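Local structure of succinate-semialdehyde dehydrogenase (Streptococcus pyogenes MGAS1882, 4OGD) at residues 231-236 and 265-270; 406-411 and 428-433. The protein probably catalyses the NADP+-dependent oxidation of succinic semialdehyde to succinate, as an aldehyde dehydrogenase with a Rossmann-type cofactor-binding fold. All coordinates share one frame; numbering follows the deposited sequence.

Contact 1: residues 231-236 and 265-270; sequences GGDDAF and SSKRFI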
loop_
_atom_site.group_PDB
_atom_site.type_symbol
_atom_site.label_atom_id
_atom_site.label_comp_id
_atom_site.label_asym_id
_atom_site.label_seq_id
_atom_site.Cartn_x
_atom_site.Cartn_y
_atom_site.Cartn_z
ATOM N N GLY A 231 5.070 15.388 4.154
ATOM C CA GLY A 231 5.200 16.470 5.108
ATOM C C GLY A 231 4.103 16.435 6.147
ATOM O O GLY A 231 3.214 15.578 6.112
ATOM N N GLY A 232 4.159 17.384 7.074
ATOM C CA GLY A 232 3.129 17.502 8.087
ATOM C C GLY A 232 2.901 18.947 8.485
ATOM O O GLY A 232 3.688 19.830 8.151
ATOM N N ASP A 233 1.804 19.200 9.190
ATOM C CA ASP A 233 1.573 20.511 9.778
ATOM C C ASP A 233 1.047 20.246 11.180
ATOM O O ASP A 233 -0.086 20.614 11.529
ATOM C CB ASP A 233 0.568 21.319 8.941
ATOM C CG ASP A 233 0.694 22.811 9.165
ATOM O OD1 ASP A 233 1.771 23.249 9.611
ATOM O OD2 ASP A 233 -0.277 23.551 8.879
ATOM N N ASP A 234 1.883 19.577 11.974
ATOM C CA ASP A 234 1.442 18.935 13.206
ATOM C C ASP A 234 0.898 19.920 14.224
ATOM O O ASP A 234 1.493 20.972 14.471
ATOM C CB ASP A 234 2.589 18.147 13.847
ATOM C CG ASP A 234 3.022 16.943 13.023
ATOM O OD1 ASP A 234 2.374 16.609 12.002
ATOM O OD2 ASP A 234 4.013 16.308 13.430
ATOM N N ALA A 235 -0.230 19.563 14.824
ATOM C CA ALA A 235 -0.800 20.373 15.896
ATOM C C ALA A 235 -0.230 19.948 17.254
ATOM O O ALA A 235 -0.285 18.769 17.625
ATOM C CB ALA A 235 -2.307 20.256 15.892
ATOM N N PHE A 236 0.308 20.927 17.982
ATOM C CA PHE A 236 0.827 20.758 19.333
ATOM C C PHE A 236 -0.235 21.432 20.200
ATOM O O PHE A 236 -0.325 22.661 20.233
ATOM C CB PHE A 236 2.193 21.471 19.402
ATOM C CG PHE A 236 2.942 21.334 20.720
ATOM C CD1 PHE A 236 2.460 21.909 21.888
ATOM C CD2 PHE A 236 4.189 20.709 20.755
ATOM C CE1 PHE A 236 3.179 21.818 23.085
ATOM C CE2 PHE A 236 4.918 20.613 21.939
ATOM C CZ PHE A 236 4.419 21.167 23.106
ATOM N N SER A 265 7.785 18.445 12.781
ATOM C CA SER A 265 8.005 19.643 13.598
ATOM C C SER A 265 6.666 20.086 14.188
ATOM O O SER A 265 5.608 19.810 13.622
ATOM C CB SER A 265 8.608 20.768 12.760
ATOM O OG SER A 265 9.155 21.792 13.595
ATOM N N SER A 266 6.700 20.758 15.335
ATOM C CA SER A 266 5.460 21.199 15.970
ATOM C C SER A 266 5.003 22.522 15.361
ATOM O O SER A 266 5.219 23.587 15.937
ATOM C CB SER A 266 5.673 21.330 17.477
ATOM O OG SER A 266 6.032 20.064 18.021
ATOM N N LYS A 267 4.360 22.448 14.198
ATOM C CA LYS A 267 4.177 23.632 13.364
ATOM C C LYS A 267 2.979 24.491 13.740
ATOM O O LYS A 267 2.993 25.700 13.518
ATOM C CB LYS A 267 4.121 23.252 11.879
ATOM C CG LYS A 267 5.333 22.468 11.424
ATOM C CD LYS A 267 5.535 22.566 9.919
ATOM C CE LYS A 267 6.766 21.754 9.469
ATOM N NZ LYS A 267 6.427 20.307 9.195
ATOM N N ARG A 268 1.942 23.876 14.293
ATOM C CA ARG A 268 0.766 24.644 14.723
ATOM C C ARG A 268 0.548 24.464 16.211
ATOM O O ARG A 268 0.058 23.427 16.648
ATOM C CB ARG A 268 -0.502 24.213 13.962
ATOM C CG ARG A 268 -0.458 24.426 12.445
ATOM C CD ARG A 268 -1.786 24.001 11.789
ATOM N NE ARG A 268 -1.965 22.555 11.892
ATOM C CZ ARG A 268 -3.126 21.949 12.109
ATOM N NH1 ARG A 268 -4.246 22.655 12.238
ATOM N NH2 ARG A 268 -3.164 20.630 12.205
ATOM N N PHE A 269 0.908 25.475 16.993
ATOM C CA PHE A 269 0.609 25.444 18.409
ATOM C C PHE A 269 -0.831 25.869 18.598
ATOM O O PHE A 269 -1.221 26.941 18.153
ATOM C CB PHE A 269 1.536 26.388 19.173
ATOM C CG PHE A 269 2.957 25.904 19.246
ATOM C CD1 PHE A 269 3.294 24.837 20.072
ATOM C CD2 PHE A 269 3.954 26.510 18.491
ATOM C CE1 PHE A 269 4.610 24.384 20.153
ATOM C CE2 PHE A 269 5.282 26.052 18.564
ATOM C CZ PHE A 269 5.603 24.991 19.397
ATOM N N ILE A 270 -1.625 25.020 19.234
ATOM C CA ILE A 270 -3.030 25.335 19.452
ATOM C C ILE A 270 -3.240 25.597 20.943
ATOM O O ILE A 270 -2.999 24.720 21.769
ATOM C CB ILE A 270 -3.912 24.197 18.928
ATOM C CG1 ILE A 270 -3.670 24.023 17.421
ATOM C CG2 ILE A 270 -5.377 24.490 19.179
ATOM C CD1 ILE A 270 -4.519 22.931 16.790
HETATM O O HOH W 1 4.688 19.022 11.198
#

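Contact 2: residues 406-411 and 428-433; sequences KIETGM and GIKHSG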
loop_
_atom_site.group_PDB
_atom_site.type_symbol
_atom_site.label_atom_id
_atom_site.label_comp_id
_atom_site.label_asym_id
_atom_site.label_seq_id
_atom_site.Cartn_x
_atom_site.Cartn_y
_atom_site.Cartn_z
ATOM N N LYS A 406 -8.744 11.367 19.299
ATOM C CA LYS A 406 -9.653 12.172 18.487
ATOM C C LYS A 406 -8.964 12.935 17.356
ATOM O O LYS A 406 -9.637 13.496 16.488
ATOM C CB LYS A 406 -10.447 13.137 19.369
ATOM C CG LYS A 406 -11.381 12.419 20.323
ATOM C CD LYS A 406 -12.102 13.405 21.234
ATOM C CE LYS A 406 -13.094 12.680 22.130
ATOM N NZ LYS A 406 -13.698 13.622 23.112
ATOM N N ILE A 407 -7.636 12.956 17.357
ATOM C CA ILE A 407 -6.901 13.661 16.307
ATOM C C ILE A 407 -6.719 12.770 15.084
ATOM O O ILE A 407 -6.312 11.604 15.204
ATOM C CB ILE A 407 -5.512 14.150 16.783
ATOM C CG1 ILE A 407 -5.630 14.910 18.110
ATOM C CG2 ILE A 407 -4.879 15.053 15.731
ATOM C CD1 ILE A 407 -6.638 16.062 18.066
ATOM N N GLU A 408 -7.033 13.320 13.913
ATOM C CA GLU A 408 -6.853 12.629 12.642
ATOM C C GLU A 408 -5.398 12.776 12.205
ATOM O O GLU A 408 -5.032 13.721 11.490
ATOM C CB GLU A 408 -7.801 13.214 11.589
ATOM C CG GLU A 408 -9.261 12.938 11.901
ATOM C CD GLU A 408 -10.211 13.521 10.875
ATOM O OE1 GLU A 408 -9.835 14.489 10.182
ATOM O OE2 GLU A 408 -11.347 13.010 10.774
ATOM N N THR A 409 -4.568 11.844 12.660
ATOM C CA THR A 409 -3.135 11.898 12.419
ATOM C C THR A 409 -2.528 10.533 12.707
ATOM O O THR A 409 -3.132 9.713 13.402
ATOM C CB THR A 409 -2.463 12.958 13.319
ATOM O OG1 THR A 409 -1.125 13.176 12.871
ATOM C CG2 THR A 409 -2.434 12.502 14.774
ATOM N N GLY A 410 -1.322 10.292 12.198
ATOM C CA GLY A 410 -0.692 8.990 12.353
ATOM C C GLY A 410 0.050 8.783 13.663
ATOM O O GLY A 410 0.304 7.642 14.068
ATOM N N MET A 411 0.418 9.879 14.326
ATOM C CA MET A 411 1.206 9.802 15.555
ATOM C C MET A 411 0.831 10.900 16.541
ATOM O O MET A 411 0.627 12.048 16.158
ATOM C CB MET A 411 2.703 9.916 15.240
ATOM C CG MET A 411 3.227 8.806 14.351
ATOM S SD MET A 411 4.931 9.030 13.825
ATOM C CE MET A 411 4.770 10.413 12.701
ATOM N N GLY A 428 1.810 8.693 8.338
ATOM C CA GLY A 428 0.686 9.604 8.451
ATOM C C GLY A 428 -0.545 9.190 7.661
ATOM O O GLY A 428 -0.682 8.038 7.214
ATOM N N ILE A 429 -1.461 10.148 7.517
ATOM C CA ILE A 429 -2.650 9.997 6.687
ATOM C C ILE A 429 -2.810 11.292 5.891
ATOM O O ILE A 429 -1.968 12.190 5.990
ATOM C CB ILE A 429 -3.916 9.746 7.536
ATOM C CG1 ILE A 429 -4.139 10.910 8.501
ATOM C CG2 ILE A 429 -3.788 8.424 8.295
ATOM C CD1 ILE A 429 -5.449 10.821 9.312
ATOM N N LYS A 430 -3.883 11.385 5.107
ATOM C CA LYS A 430 -4.136 12.562 4.265
ATOM C C LYS A 430 -2.921 12.868 3.380
ATOM O O LYS A 430 -2.327 11.939 2.813
ATOM C CB LYS A 430 -4.585 13.771 5.112
ATOM C CG LYS A 430 -5.856 13.481 5.929
ATOM C CD LYS A 430 -6.321 14.701 6.739
ATOM C CE LYS A 430 -7.482 14.348 7.681
ATOM N NZ LYS A 430 -7.910 15.547 8.500
ATOM N N HIS A 431 -2.538 14.138 3.247
ATOM C CA HIS A 431 -1.393 14.474 2.389
ATOM C C HIS A 431 -0.047 14.196 3.047
ATOM O O HIS A 431 1.002 14.505 2.468
ATOM C CB HIS A 431 -1.417 15.937 1.931
ATOM C CG HIS A 431 -2.495 16.253 0.944
ATOM N ND1 HIS A 431 -2.291 17.092 -0.130
ATOM C CD2 HIS A 431 -3.789 15.863 0.878
ATOM C CE1 HIS A 431 -3.411 17.195 -0.823
ATOM N NE2 HIS A 431 -4.336 16.461 -0.231
ATOM N N SER A 432 -0.065 13.626 4.249
ATOM C CA SER A 432 1.178 13.197 4.886
ATOM C C SER A 432 1.593 11.814 4.397
ATOM O O SER A 432 2.674 11.334 4.744
ATOM C CB SER A 432 1.042 13.197 6.414
ATOM O OG SER A 432 0.875 14.514 6.891
ATOM N N GLY A 433 0.727 11.175 3.612
ATOM C CA GLY A 433 1.074 9.913 2.973
ATOM C C GLY A 433 0.294 8.706 3.457
ATOM O O GLY A 433 -0.842 8.821 3.937
HETATM O O HOH W 2 -5.535 15.898 10.121
#

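Contact 1: residues 231-236 and 265-270
The beta-alpha-beta unit made by strand 235-238, helix 244-256 and strand 268-272 closes here as A235 pairs with R268 and F236 with F269 in parallel register. R268 N gives its hydrogen to D234 O, F236 N to R268 O (2.8 Å), and I270 N to F236 O. On the face carrying F236 and F269, the two side chains run alongside each other and their rings meet edge-to-face, with planes at 62°: F269 CE1 sits over F236 CG at 3.5 Å. S266 OG lies at the edge of the F236 ring, and L247 and L251 of the crossover helix extend this core. On the other face A235 CB touches I270 CD1 at 3.6 Å, close to A381. Before the strands, two cationic side chains hold the carbonyls of G232 and D233. R268, bent at chi3 (-67°), points NE in its guanidinium plane at D233 O (2.7 Å), while NH2 makes a weaker bond to the same oxygen. D233 OD2 stands well out of that plane, 3.6 Å from NE, a purely electrostatic pairing. K267, turned at chi4, donates from NZ to G232 O (3.0 Å), approaching from above the carbonyl plane, and forms a salt bridge with E360. Water 1 accepts from K267 NZ and D234 N and donates to S265 O (2.7 Å).

Contact 2: residues 406-411 and 428-433
E408 and K430 join a loop at the subunit interface, between helix 397-406 and strand 411-414, to two overlapping beta turns that start within the short, weakly bonded strand 429-430. M411 begins the edge strand of the catalytic-domain sheet, and a parallel strand of the second subunit adds to it, the sheet extension by which aldehyde dehydrogenases dimerise. Of the polar links, the salt bridge is the direct one. The extended chain of K430 crosses that of E408 at about a right angle and brings NZ to E408 OE1 at 2.8 Å, meeting the oxygen on its anti side, 25° out of the carboxylate plane. E408 OE2 turns to Y36 and K37 of the second subunit, so one carboxylate links K430 of this chain to the second subunit; the two lysines would probably stabilise its negative charge. The same K430 NZ donates to water 2 (2.9 Å) and weakly to S384 O. The apolar part rests on I429, whose chi1 of 59° puts CG1 between the backbone N and the carbonyl carbon and directs CD1 at the peptide joining E408 to T409, 3.5 Å from E408 C. Next to it, G410 and G428 bring the backbones together, CA to CA at 4.2 Å. Backbone bonds shape the second segment: S432 N to I429 O (3.0 Å) closes a type II' turn, with K430 at positive phi (53°), and G433 N to K430 O closes the type I turn. On the facing loop, E408 is the centre of an inverse gamma turn, and its carbonyl O lies 2.6 Å from water 2, which probably donates to it.

In the fold
Contacts 1 and 2 lie about 12 Å apart between centres and meet where S432 OG, 2.7 Å from G231 O, probably donates a hydrogen bond. Segment 384-391 bridges them: G389 N binds D234 of contact 1 and G389 O binds T409 of contact 2, while T391 pairs with A235 in the sheet whose outermost strand within this chain is 411-414. Contact 1 is probably close to the active site: segment 231-236 begins with the two glycines of the family's Glu-Leu-Gly-Gly motif, 265-270 follows the expected catalytic-cysteine stretch, and E360, paired with K267, probably matches the glutamate that holds nicotinamide ribose in relatives. Segment 406-411 leads into the strand whose M411 pairs with the second subunit.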